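Local coordinates for A-type flavoprotein (PDB 2Q9U), which scavenges oxygen in the parasite Giardia intestinalis, probably reducing it at a diiron centre with electrons passed on by a bound FMN, at residues Leu167-Asn170 and Asp171-Gln175; Val232-Arg235 and Gly236-Gly240; Gly335-Leu338 and Ile339-Lys342. All blocks are in the same frame, centred on the assembly; numbering follows the deposited sequence.

Contact 1. Residues Leu167-Asn170 and Asp171-Gln175; sequences LFSN and DGFGQ. With FEO (mu-oxo-diiron), chain G.
N170 and D171 meet where the strand gives way to a turn, D171 N donating a weak bond to N170 OD1 at 3.0 Å. D171 is the bridging ligand of the diiron centre. Its carboxylate spans both irons, OD1 at 2.0 Å from FE1 and OD2 at 2.0 Å from FE2. H90, H230 and D89 join it on the first iron; H85, H152 and E87 on the second. The oxo oxygen bridges the same two irons, and D171 OD1 and OD2 each lie 2.9 Å from it. The N170 and D171 side chains run alongside each other, amide and carboxylate planes turned 41° apart; the amide's main polar partner is D55.

The hydroxyl of S169 reaches across the type II' turn, OG donating to G172 O at 2.6 Å. It comes from above the carbonyl plane, 48° out of it, and chi1 of 56°, which tucks OG between the backbone N and C of its own residue, aims it there. A weak bond from G172 N to S169 O, 2.9 Å, closes the same turn, with N170 at its corner in positive phi. A type II turn from D171 to G174 follows, held by G174 N to D171 O.

Packing is lighter. F173 brings CD1 to 3.9 Å from S169 CB, its ring continuing onto I226 and F196. Strand 166-170 thus ends in a turn that sets D171 as the carboxylate bridge of the diiron site in the beta-lactamase-like domain.

Contact 2. Residues Val232-Arg235 and Gly236-Gly240; sequences VSWR and GDAMG
W234 lies against the first turn of helix 236-250, and this is the close side of the contact. The six-membered part of the indole reaches the helix backbone, CE3 standing 3.3 Å from A238 O, while the same CE3 is 4.1 Å from A238 CB. Next to it the W234 and M239 CB atoms meet at 3.8 Å. M239 CG is anti to the backbone N (chi1 -177°), which keeps it beside W234 CB before the chain bends at chi3. Around the indole, F196 meets the ring at a steep angle and V192 and M193 add apolar cover.

Here an edge strand of a sheet in the beta-lactamase-like fold runs directly into a helix. W234 and R235 form that short, weakly bonded strand, W234 pairing with I226 of strand 225-228, and the chain then enters helix 236-250, with G236 at positive phi. R235 O takes over as acceptor for the young helix, receiving M239 N at 3.1 Å with an N-H...O angle of 160°.

The other side is wetter. A water donates to R235 O and accepts from A238 N at 2.8 Å, bridging the two within the first turn. D237 and G236 are exposed. The R235 side chain runs extended from CG to NE, away from the helix; its NE forms a salt bridge with D185, and its guanidinium makes a cation-pi contact with W183.

Contact 3. Residues Gly335-Leu338 and Ile339-Lys342; sequences GLTL and IKGK
T337 and K340 are the ends of a type I turn, closed by K340 N to T337 O at 3.2 Å and nearly straight, with an N-H...O angle of 164°. T337 is where the chain drops out of helix 324-336, taking positive phi. A type II turn overlaps the first, from I339 to K342, with K342 N bonded to I339 O at 2.9 Å and G341 at positive phi. One water bridges two carbonyls, donating to K340 O at 2.7 Å and weakly to T337 O.

T337 OG1 folds back to hydrogen-bond L336 O at 2.7 Å. Over the turn, the K340 chain bends at chi3 and chi4 (-70° and -84°), which lays CE against T337 CB at 4.0 Å. K342 does the reverse: stretched out beyond CG, it slides alongside L338 O, CE at 3.2 Å, and delivers NZ to the carbonyls of T305, Y306 and S308. That cluster is at the close of helix 298-306, whose dipole would probably welcome the ammonium charge. L338 and I339 bury their side chains against the same helix, L338 on A302 and T305, I339 on T305. L336 also lies on A302, and packs on N319 of the second subunit, a residue that binds FMN.

Tight paired turns like these bring helix 324-336 round to strand 344-350, finishing the beta-alpha-beta crossover from strand 310-314 in the flavodoxin-like domain.

Contacts 1 and 2 are neighbours on one sheet of the beta-lactamase-like part, their centres about 12 Å apart. Two probable hydrogen bonds join them: Q175 OE1 to V232 N at 2.8 Å and F173 O to W234 NE1 at 2.9 Å. Contact 1 supplies D171, one of the iron ligands, bridging both; in contact 2 the W234 side chain lies about 13 Å from the diiron group. Contact 3 belongs to the flavodoxin-like part, its centre about 23 Å from that of contact 1 and 28 Å from that of contact 2, touching neither. A bound FMN lies about 8 Å from the D171 side chain, and one about 10 Å from that of T337. L336 packing on N319 of the second subunit is consistent with the head-to-tail dimers of flavodiiron proteins.

Contact 1. Residues Leu167-Asn170 and Asp171-Gln175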
ATOM      1  N   LEU A 167      -6.094  34.980 -16.939  1.00 11.48           N
ATOM      2  CA  LEU A 167      -7.114  34.461 -16.057  1.00 10.98           C
ATOM      3  C   LEU A 167      -6.413  33.664 -14.949  1.00 11.40           C
ATOM      4  O   LEU A 167      -5.764  32.632 -15.222  1.00 12.53           O
ATOM      5  CB  LEU A 167      -8.081  33.562 -16.838  1.00 11.09           C
ATOM      6  CG  LEU A 167      -9.235  32.995 -16.003  1.00 11.74           C
ATOM      7  CD1 LEU A 167     -10.190  34.097 -15.537  1.00 13.08           C
ATOM      8  CD2 LEU A 167     -10.017  31.879 -16.728  1.00 11.38           C
ATOM      9  N   PHE A 168      -6.530  34.123 -13.716  1.00 10.75           N
ATOM     10  CA  PHE A 168      -6.048  33.325 -12.567  1.00 11.02           C
ATOM     11  C   PHE A 168      -7.223  32.444 -12.168  1.00 11.10           C
ATOM     12  O   PHE A 168      -8.198  32.916 -11.553  1.00 11.69           O
ATOM     13  CB  PHE A 168      -5.640  34.243 -11.408  1.00 10.05           C
ATOM     14  CG  PHE A 168      -4.460  35.126 -11.720  1.00 11.82           C
ATOM     15  CD1 PHE A 168      -3.154  34.648 -11.579  1.00 11.68           C
ATOM     16  CD2 PHE A 168      -4.650  36.444 -12.121  1.00  9.17           C
ATOM     17  CE1 PHE A 168      -2.046  35.464 -11.862  1.00 12.38           C
ATOM     18  CE2 PHE A 168      -3.563  37.266 -12.393  1.00 10.35           C
ATOM     19  CZ  PHE A 168      -2.259  36.786 -12.268  1.00  9.55           C
ATOM     20  N   SER A 169      -7.175  31.180 -12.572  1.00 10.91           N
ATOM     21  CA  SER A 169      -8.387  30.359 -12.504  1.00 11.42           C
ATOM     22  C   SER A 169      -8.501  29.517 -11.233  1.00 10.83           C
ATOM     23  O   SER A 169      -9.466  28.795 -11.066  1.00 10.39           O
ATOM     24  CB  SER A 169      -8.469  29.443 -13.738  1.00 11.40           C
ATOM     25  OG  SER A 169      -7.288  28.659 -13.825  1.00 10.43           O
ATOM     26  N   ASN A 170      -7.487  29.575 -10.379  1.00 11.86           N
ATOM     27  CA  ASN A 170      -7.496  28.809  -9.120  1.00 11.49           C
ATOM     28  C   ASN A 170      -7.666  27.297  -9.452  1.00 12.14           C
ATOM     29  O   ASN A 170      -6.911  26.788 -10.287  1.00 12.56           O
ATOM     30  CB  ASN A 170      -8.563  29.403  -8.163  1.00 11.48           C
ATOM     31  CG  ASN A 170      -8.526  28.800  -6.775  1.00 13.28           C
ATOM     32  OD1 ASN A 170      -9.422  28.050  -6.396  1.00 11.83           O
ATOM     33  ND2 ASN A 170      -7.489  29.119  -6.017  1.00 11.06           N
ATOM     34  N   ASP A 171      -8.619  26.594  -8.843  1.00 12.33           N
ATOM     35  CA  ASP A 171      -8.813  25.169  -9.094  1.00 11.93           C
ATOM     36  C   ASP A 171      -9.150  24.929 -10.567  1.00 11.99           C
ATOM     37  O   ASP A 171      -8.780  23.886 -11.169  1.00 11.23           O
ATOM     38  CB  ASP A 171      -9.950  24.599  -8.237  1.00 11.91           C
ATOM     39  CG  ASP A 171      -9.512  24.203  -6.812  1.00 14.16           C
ATOM     40  OD1 ASP A 171      -8.308  23.931  -6.531  1.00 11.62           O
ATOM     41  OD2 ASP A 171     -10.424  24.148  -5.969  1.00 14.09           O
ATOM     42  N   GLY A 172      -9.863  25.887 -11.167  1.00 11.79           N
ATOM     43  CA  GLY A 172     -10.178  25.772 -12.594  1.00 10.95           C
ATOM     44  C   GLY A 172      -8.946  25.530 -13.443  1.00 10.35           C
ATOM     45  O   GLY A 172      -7.901  26.162 -13.238  1.00 10.54           O
ATOM     46  N   PHE A 173      -9.075  24.610 -14.401  1.00  9.32           N
ATOM     47  CA  PHE A 173      -7.999  24.255 -15.340  1.00 10.90           C
ATOM     48  C   PHE A 173      -6.819  23.567 -14.665  1.00 10.88           C
ATOM     49  O   PHE A 173      -5.767  23.388 -15.274  1.00 12.15           O
ATOM     50  CB  PHE A 173      -7.512  25.454 -16.179  1.00 10.47           C
ATOM     51  CG  PHE A 173      -8.572  26.003 -17.088  1.00 11.60           C
ATOM     52  CD1 PHE A 173      -9.472  26.974 -16.617  1.00 12.26           C
ATOM     53  CD2 PHE A 173      -8.691  25.531 -18.388  1.00 14.39           C
ATOM     54  CE1 PHE A 173     -10.489  27.468 -17.464  1.00 13.91           C
ATOM     55  CE2 PHE A 173      -9.696  26.015 -19.247  1.00 12.47           C
ATOM     56  CZ  PHE A 173     -10.593  26.987 -18.771  1.00 13.61           C
ATOM     57  N   GLY A 174      -7.026  23.143 -13.412  1.00 11.16           N
ATOM     58  CA  GLY A 174      -5.965  22.516 -12.637  1.00  9.49           C
ATOM     59  C   GLY A 174      -5.727  21.058 -12.963  1.00  8.88           C
ATOM     60  O   GLY A 174      -6.596  20.370 -13.549  1.00  9.19           O
ATOM     61  N   GLN A 175      -4.549  20.565 -12.552  1.00  7.98           N
ATOM     62  CA  GLN A 175      -4.296  19.125 -12.542  1.00  7.92           C
ATOM     63  C   GLN A 175      -3.370  18.867 -11.354  1.00  8.41           C
ATOM     64  O   GLN A 175      -2.489  19.684 -11.024  1.00  6.50           O
ATOM     65  CB  GLN A 175      -3.619  18.600 -13.833  1.00  7.70           C
ATOM     66  CG  GLN A 175      -3.651  19.537 -15.070  1.00  9.40           C
ATOM     67  CD  GLN A 175      -2.669  20.706 -14.943  1.00 10.99           C
ATOM     68  OE1 GLN A 175      -1.479  20.515 -14.663  1.00  9.97           O
ATOM     69  NE2 GLN A 175      -3.159  21.913 -15.172  1.00 11.33           N
TER
HETATM   70 FE1  FEO G 701      -7.420  23.127  -4.892  1.00 11.41          FE
HETATM   71 FE2  FEO G 701     -10.772  23.401  -4.094  1.00 14.54          FE
HETATM   72  O   FEO G 701      -8.763  23.574  -3.704  1.00 11.74           O

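Contact 2. Residues Val232-Arg235 and Gly236-Gly240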
ATOM      1  N   VAL A 232       0.241  22.598 -14.009  1.00  9.66           N
ATOM      2  CA  VAL A 232       0.790  23.508 -15.009  1.00 10.23           C
ATOM      3  C   VAL A 232      -0.263  24.495 -15.506  1.00 10.53           C
ATOM      4  O   VAL A 232      -1.489  24.274 -15.369  1.00 11.10           O
ATOM      5  CB  VAL A 232       1.461  22.777 -16.218  1.00 10.70           C
ATOM      6  CG1 VAL A 232       2.628  21.942 -15.738  1.00 11.39           C
ATOM      7  CG2 VAL A 232       0.450  21.912 -16.964  1.00  9.64           C
ATOM      8  N   SER A 233       0.236  25.590 -16.058  1.00 10.83           N
ATOM      9  CA  SER A 233      -0.615  26.650 -16.589  1.00 11.19           C
ATOM     10  C   SER A 233      -0.647  26.585 -18.114  1.00 11.18           C
ATOM     11  O   SER A 233       0.090  25.803 -18.741  1.00 11.24           O
ATOM     12  CB  SER A 233      -0.101  28.004 -16.082  1.00 11.97           C
ATOM     13  OG  SER A 233      -0.361  28.094 -14.705  1.00 12.82           O
ATOM     14  N   TRP A 234      -1.514  27.402 -18.712  1.00 11.45           N
ATOM     15  CA  TRP A 234      -1.928  27.228 -20.088  1.00 11.53           C
ATOM     16  C   TRP A 234      -1.697  28.485 -20.931  1.00 12.51           C
ATOM     17  O   TRP A 234      -1.979  29.638 -20.496  1.00 12.23           O
ATOM     18  CB  TRP A 234      -3.432  26.866 -20.144  1.00 12.08           C
ATOM     19  CG  TRP A 234      -3.800  25.652 -19.362  1.00 12.12           C
ATOM     20  CD1 TRP A 234      -4.229  25.596 -18.047  1.00 13.09           C
ATOM     21  CD2 TRP A 234      -3.768  24.299 -19.833  1.00 12.74           C
ATOM     22  NE1 TRP A 234      -4.441  24.279 -17.681  1.00 14.15           N
ATOM     23  CE2 TRP A 234      -4.169  23.468 -18.756  1.00 12.95           C
ATOM     24  CE3 TRP A 234      -3.423  23.707 -21.059  1.00 14.18           C
ATOM     25  CZ2 TRP A 234      -4.265  22.078 -18.874  1.00 12.83           C
ATOM     26  CZ3 TRP A 234      -3.498  22.294 -21.171  1.00 13.88           C
ATOM     27  CH2 TRP A 234      -3.921  21.514 -20.083  1.00 12.13           C
ATOM     28  N   ARG A 235      -1.222  28.260 -22.143  1.00 12.11           N
ATOM     29  CA  ARG A 235      -1.081  29.284 -23.154  1.00 13.45           C
ATOM     30  C   ARG A 235      -1.163  28.657 -24.581  1.00 13.46           C
ATOM     31  O   ARG A 235      -1.199  27.508 -24.725  1.00 14.34           O
ATOM     32  CB  ARG A 235       0.218  30.068 -22.944  1.00 12.34           C
ATOM     33  CG  ARG A 235       1.451  29.261 -23.299  1.00 13.91           C
ATOM     34  CD  ARG A 235       2.746  29.829 -22.834  1.00 13.24           C
ATOM     35  NE  ARG A 235       3.867  28.918 -22.868  1.00 14.46           N
ATOM     36  CZ  ARG A 235       5.108  29.261 -22.605  1.00 13.14           C
ATOM     37  NH1 ARG A 235       5.417  30.481 -22.320  1.00 14.18           N
ATOM     38  NH2 ARG A 235       6.037  28.386 -22.648  1.00 16.27           N
ATOM     39  N   GLY A 236      -1.217  29.494 -25.586  1.00 14.31           N
ATOM     40  CA  GLY A 236      -1.309  29.047 -26.947  1.00 14.58           C
ATOM     41  C   GLY A 236      -2.281  27.950 -27.304  1.00 14.53           C
ATOM     42  O   GLY A 236      -3.341  27.855 -26.774  1.00 14.52           O
ATOM     43  N   ASP A 237      -1.835  27.071 -28.188  1.00 15.31           N
ATOM     44  CA  ASP A 237      -2.612  25.928 -28.602  1.00 16.29           C
ATOM     45  C   ASP A 237      -3.067  25.029 -27.466  1.00 15.73           C
ATOM     46  O   ASP A 237      -4.190  24.574 -27.482  1.00 15.85           O
ATOM     47  CB  ASP A 237      -1.921  25.078 -29.667  1.00 17.66           C
ATOM     48  CG  ASP A 237      -1.624  25.842 -30.950  1.00 21.64           C
ATOM     49  OD1 ASP A 237      -2.349  26.746 -31.292  1.00 25.91           O
ATOM     50  OD2 ASP A 237      -0.671  25.509 -31.591  1.00 26.91           O
ATOM     51  N   ALA A 238      -2.161  24.724 -26.532  1.00 15.38           N
ATOM     52  CA  ALA A 238      -2.541  23.825 -25.448  1.00 14.87           C
ATOM     53  C   ALA A 238      -3.697  24.398 -24.634  1.00 14.66           C
ATOM     54  O   ALA A 238      -4.575  23.663 -24.184  1.00 13.95           O
ATOM     55  CB  ALA A 238      -1.346  23.543 -24.550  1.00 15.10           C
ATOM     56  N   MET A 239      -3.689  25.714 -24.452  1.00 14.03           N
ATOM     57  CA  MET A 239      -4.800  26.405 -23.808  1.00 14.62           C
ATOM     58  C   MET A 239      -6.139  26.181 -24.530  1.00 14.60           C
ATOM     59  O   MET A 239      -7.172  25.975 -23.880  1.00 13.60           O
ATOM     60  CB  MET A 239      -4.483  27.901 -23.678  1.00 14.30           C
ATOM     61  CG  MET A 239      -5.584  28.703 -22.930  1.00 13.84           C
ATOM     62  SD  MET A 239      -5.202  30.473 -22.898  1.00 16.17           S
ATOM     63  CE  MET A 239      -5.032  30.910 -24.638  1.00 15.41           C
ATOM     64  N   GLY A 240      -6.095  26.197 -25.865  1.00 14.88           N
ATOM     65  CA  GLY A 240      -7.274  25.895 -26.715  1.00 15.59           C
ATOM     66  C   GLY A 240      -7.855  24.513 -26.458  1.00 15.45           C
ATOM     67  O   GLY A 240      -9.075  24.345 -26.346  1.00 15.71           O
TER
HETATM   68  O   HOH W   1       0.583  25.449 -26.425  1.00 23.58           O

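Contact 3. Residues Gly335-Leu338 and Ile339-Lys342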
ATOM      1  N   GLY A 335     -22.215  10.412  -6.565  1.00 12.00           N
ATOM      2  CA  GLY A 335     -21.977  11.777  -6.066  1.00 11.62           C
ATOM      3  C   GLY A 335     -21.478  12.688  -7.176  1.00 11.13           C
ATOM      4  O   GLY A 335     -21.829  13.878  -7.241  1.00 11.29           O
ATOM      5  N   LEU A 336     -20.648  12.139  -8.053  1.00 11.20           N
ATOM      6  CA  LEU A 336     -20.070  12.917  -9.150  1.00 11.12           C
ATOM      7  C   LEU A 336     -20.925  12.965 -10.416  1.00 11.44           C
ATOM      8  O   LEU A 336     -20.582  13.683 -11.335  1.00 12.79           O
ATOM      9  CB  LEU A 336     -18.630  12.421  -9.450  1.00 10.86           C
ATOM     10  CG  LEU A 336     -17.581  12.759  -8.372  1.00 10.58           C
ATOM     11  CD1 LEU A 336     -16.333  11.849  -8.506  1.00  9.64           C
ATOM     12  CD2 LEU A 336     -17.188  14.240  -8.360  1.00 11.84           C
ATOM     13  N   THR A 337     -22.021  12.203 -10.456  1.00 12.24           N
ATOM     14  CA  THR A 337     -23.010  12.182 -11.578  1.00 12.49           C
ATOM     15  C   THR A 337     -22.444  11.708 -12.934  1.00 13.11           C
ATOM     16  O   THR A 337     -23.095  11.859 -13.977  1.00 12.40           O
ATOM     17  CB  THR A 337     -23.750  13.584 -11.793  1.00 13.99           C
ATOM     18  OG1 THR A 337     -22.866  14.517 -12.454  1.00 14.67           O
ATOM     19  CG2 THR A 337     -24.222  14.180 -10.471  1.00 13.87           C
ATOM     20  N   LEU A 338     -21.261  11.087 -12.897  1.00 11.58           N
ATOM     21  CA  LEU A 338     -20.497  10.712 -14.091  1.00 12.13           C
ATOM     22  C   LEU A 338     -21.187   9.748 -15.046  1.00 12.50           C
ATOM     23  O   LEU A 338     -20.861   9.726 -16.217  1.00 13.01           O
ATOM     24  CB  LEU A 338     -19.163  10.097 -13.667  1.00 12.38           C
ATOM     25  CG  LEU A 338     -18.306  11.045 -12.818  1.00 11.42           C
ATOM     26  CD1 LEU A 338     -17.104  10.268 -12.236  1.00 12.26           C
ATOM     27  CD2 LEU A 338     -17.866  12.244 -13.617  1.00 12.90           C
ATOM     28  N   ILE A 339     -22.127   8.947 -14.561  1.00 12.62           N
ATOM     29  CA  ILE A 339     -22.803   8.016 -15.477  1.00 12.01           C
ATOM     30  C   ILE A 339     -24.295   8.291 -15.643  1.00 12.64           C
ATOM     31  O   ILE A 339     -25.036   7.473 -16.207  1.00 12.15           O
ATOM     32  CB  ILE A 339     -22.553   6.518 -15.129  1.00 13.11           C
ATOM     33  CG1 ILE A 339     -23.245   6.124 -13.806  1.00 12.05           C
ATOM     34  CG2 ILE A 339     -21.029   6.168 -15.177  1.00 10.00           C
ATOM     35  CD1 ILE A 339     -23.191   4.619 -13.482  1.00 12.23           C
ATOM     36  N   LYS A 340     -24.741   9.453 -15.182  1.00 12.44           N
ATOM     37  CA  LYS A 340     -26.145   9.828 -15.359  1.00 13.93           C
ATOM     38  C   LYS A 340     -26.492   9.762 -16.860  1.00 13.80           C
ATOM     39  O   LYS A 340     -25.760  10.318 -17.686  1.00 13.64           O
ATOM     40  CB  LYS A 340     -26.370  11.228 -14.782  1.00 14.03           C
ATOM     41  CG  LYS A 340     -27.748  11.794 -14.939  1.00 16.76           C
ATOM     42  CD  LYS A 340     -27.768  13.223 -14.373  1.00 23.09           C
ATOM     43  CE  LYS A 340     -27.638  13.236 -12.845  1.00 28.94           C
ATOM     44  NZ  LYS A 340     -28.971  13.033 -12.202  1.00 33.01           N
ATOM     45  N   GLY A 341     -27.581   9.064 -17.193  1.00 14.19           N
ATOM     46  CA  GLY A 341     -28.040   8.899 -18.577  1.00 14.29           C
ATOM     47  C   GLY A 341     -27.315   7.858 -19.425  1.00 14.38           C
ATOM     48  O   GLY A 341     -27.728   7.609 -20.555  1.00 13.75           O
ATOM     49  N   LYS A 342     -26.254   7.242 -18.881  1.00 12.89           N
ATOM     50  CA  LYS A 342     -25.376   6.350 -19.669  1.00 13.44           C
ATOM     51  C   LYS A 342     -25.848   4.897 -19.614  1.00 12.81           C
ATOM     52  O   LYS A 342     -26.313   4.445 -18.564  1.00 12.95           O
ATOM     53  CB  LYS A 342     -23.918   6.420 -19.188  1.00 11.80           C
ATOM     54  CG  LYS A 342     -23.323   7.829 -19.268  1.00 12.80           C
ATOM     55  CD  LYS A 342     -21.812   7.768 -19.180  1.00 10.22           C
ATOM     56  CE  LYS A 342     -21.162   9.132 -19.340  1.00 11.58           C
ATOM     57  NZ  LYS A 342     -19.676   9.027 -19.298  1.00 12.74           N
TER
HETATM   58  O   HOH W   2     -23.694  12.027 -17.309  1.00 26.12           O